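PDB 2X3E: beta-ketoacyl-[acyl-carrier-protein] synthase III from Pseudomonas aeruginosa, which probably catalyses the first condensation of fatty acid synthesis, joining acetyl-CoA and malonyl-ACP into 3-oxobutanoyl-ACP with release of CO2. Local coordinates for residues F189-T194 against R212-A217. The protein carries 1 engineered substitution. Residues are numbered along the deposited sequence; the frame is centred on the assembly and turned at random.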
loop_
_atom_site.group_PDB
_atom_site.type_symbol
_atom_site.label_atom_id
_atom_site.label_comp_id
_atom_site.label_asym_id
_atom_site.label_seq_id
_atom_site.Cartn_x
_atom_site.Cartn_y
_atom_site.Cartn_z
ATOM N N PHE A 189 9.248 10.021 -12.307
ATOM C CA PHE A 189 9.468 8.986 -11.284
ATOM C C PHE A 189 10.921 8.854 -10.806
ATOM O O PHE A 189 11.168 8.326 -9.721
ATOM C CB PHE A 189 9.027 7.619 -11.817
ATOM C CG PHE A 189 10.015 6.994 -12.770
ATOM C CD1 PHE A 189 10.935 6.048 -12.318
ATOM C CD2 PHE A 189 10.040 7.360 -14.112
ATOM C CE1 PHE A 189 11.855 5.476 -13.188
ATOM C CE2 PHE A 189 10.948 6.785 -14.990
ATOM C CZ PHE A 189 11.862 5.839 -14.525
ATOM N N ASP A 190 11.871 9.312 -11.618
ATOM C CA ASP A 190 13.299 9.109 -11.350
ATOM C C ASP A 190 13.936 10.179 -10.454
ATOM O O ASP A 190 15.101 10.057 -10.081
ATOM C CB ASP A 190 14.071 9.042 -12.671
ATOM C CG ASP A 190 13.902 10.296 -13.509
ATOM O OD1 ASP A 190 12.753 10.582 -13.924
ATOM O OD2 ASP A 190 14.914 10.989 -13.755
ATOM N N LEU A 191 13.191 11.231 -10.107
ATOM C CA LEU A 191 13.775 12.354 -9.336
ATOM C C LEU A 191 14.185 12.008 -7.898
ATOM O O LEU A 191 15.210 12.492 -7.411
ATOM C CB LEU A 191 12.827 13.562 -9.299
ATOM C CG LEU A 191 12.754 14.500 -10.506
ATOM C CD1 LEU A 191 11.945 15.732 -10.118
ATOM C CD2 LEU A 191 14.148 14.917 -11.011
ATOM N N LEU A 192 13.349 11.227 -7.219
ATOM C CA LEU A 192 13.593 10.757 -5.857
ATOM C C LEU A 192 13.430 9.249 -5.878
ATOM O O LEU A 192 12.358 8.755 -6.240
ATOM C CB LEU A 192 12.553 11.333 -4.884
ATOM C CG LEU A 192 12.404 12.850 -4.743
ATOM C CD1 LEU A 192 10.933 13.239 -4.597
ATOM C CD2 LEU A 192 13.214 13.379 -3.566
ATOM N N MET A 193 14.469 8.511 -5.492
ATOM C CA MET A 193 14.412 7.057 -5.593
ATOM C C MET A 193 15.311 6.290 -4.630
ATOM O O MET A 193 16.454 6.662 -4.395
ATOM C CB MET A 193 14.758 6.618 -7.019
ATOM C CG MET A 193 14.235 5.226 -7.361
ATOM S SD MET A 193 14.676 4.782 -9.028
ATOM C CE MET A 193 16.423 4.515 -8.819
ATOM N N THR A 194 14.761 5.199 -4.101
ATOM C CA THR A 194 15.534 4.146 -3.456
ATOM C C THR A 194 15.317 2.897 -4.296
ATOM O O THR A 194 14.222 2.344 -4.302
ATOM C CB THR A 194 15.066 3.883 -2.020
ATOM O OG1 THR A 194 15.132 5.101 -1.276
ATOM C CG2 THR A 194 15.951 2.826 -1.344
ATOM N N ARG A 212 18.502 8.230 -3.378
ATOM C CA ARG A 212 19.080 9.373 -4.073
ATOM C C ARG A 212 18.001 10.383 -4.425
ATOM O O ARG A 212 16.842 10.020 -4.664
ATOM C CB ARG A 212 19.845 8.940 -5.329
ATOM C CG ARG A 212 19.017 8.290 -6.428
ATOM C CD ARG A 212 19.794 8.298 -7.745
ATOM N NE ARG A 212 19.259 7.354 -8.727
ATOM C CZ ARG A 212 18.176 7.552 -9.478
ATOM N NH1 ARG A 212 17.459 8.669 -9.381
ATOM N NH2 ARG A 212 17.802 6.612 -10.344
ATOM N N MET A 213 18.387 11.655 -4.444
ATOM C CA MET A 213 17.483 12.715 -4.856
ATOM C C MET A 213 18.210 13.814 -5.613
ATOM O O MET A 213 19.355 14.149 -5.301
ATOM C CB MET A 213 16.760 13.313 -3.647
ATOM C CG MET A 213 17.654 14.031 -2.648
ATOM S SD MET A 213 16.733 14.618 -1.211
ATOM C CE MET A 213 15.397 15.524 -1.988
ATOM N N ASP A 214 17.518 14.359 -6.610
ATOM C CA ASP A 214 17.949 15.544 -7.332
ATOM C C ASP A 214 17.454 16.762 -6.549
ATOM O O ASP A 214 16.360 17.265 -6.794
ATOM C CB ASP A 214 17.364 15.514 -8.754
ATOM C CG ASP A 214 17.936 16.590 -9.657
ATOM O OD1 ASP A 214 18.269 17.694 -9.171
ATOM O OD2 ASP A 214 18.035 16.330 -10.872
ATOM N N GLY A 215 18.267 17.219 -5.600
ATOM C CA GLY A 215 17.877 18.272 -4.662
ATOM C C GLY A 215 17.374 19.552 -5.306
ATOM O O GLY A 215 16.306 20.058 -4.945
ATOM N N LYS A 216 18.144 20.080 -6.256
ATOM C CA LYS A 216 17.766 21.304 -6.966
ATOM C C LYS A 216 16.415 21.142 -7.660
ATOM O O LYS A 216 15.509 21.955 -7.461
ATOM C CB LYS A 216 18.838 21.689 -7.988
ATOM C CG LYS A 216 18.597 23.046 -8.655
ATOM C CD LYS A 216 19.881 23.646 -9.221
ATOM C CE LYS A 216 19.717 25.130 -9.530
ATOM N NZ LYS A 216 21.033 25.810 -9.708
ATOM N N ALA A 217 16.280 20.078 -8.447
ATOM C CA ALA A 217 15.044 19.801 -9.186
ATOM C C ALA A 217 13.841 19.524 -8.280
ATOM O O ALA A 217 12.693 19.760 -8.670
ATOM C CB ALA A 217 15.255 18.625 -10.138
#
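M193 and R212 form a hydrogen-bonded antiparallel pair, joined by M193 N to R212 O and R212 N to M193 O; L192 faces M213 as the non-hydrogen-bonded pair, and D214 N to L191 O (3.1 Å) extends the ladder by one more bond. On one face, the R212 chain, extended from CG to NE, runs alongside M193, whose chain, bent at chi3 (72°), sets CE over a face of the guanidinium. At the guanidinium edge, R212 NH1 meets D190 O at 2.8 Å, in the plane of both groups though bent at the hydrogen (138°), tying the arginine to the turn before the strand. On the other face, L192 CD2 meets M213 CE at 3.4 Å, short for two methyls and perhaps a matter of the modelled rotamer. L191 reaches with CD2 to A217 CB (4.0 Å) and D214 CB. D214 is the N-cap of helix 215-237: its OD1 takes A217 N from above the carboxylate plane. V218 of that helix packs on L192 and M213, and the M213 side chain lies about 6 Å from that of N280, a predicted active-site residue, while T194 pairs with a strand of the second subunit, continuing this small sheet across the dimer interface.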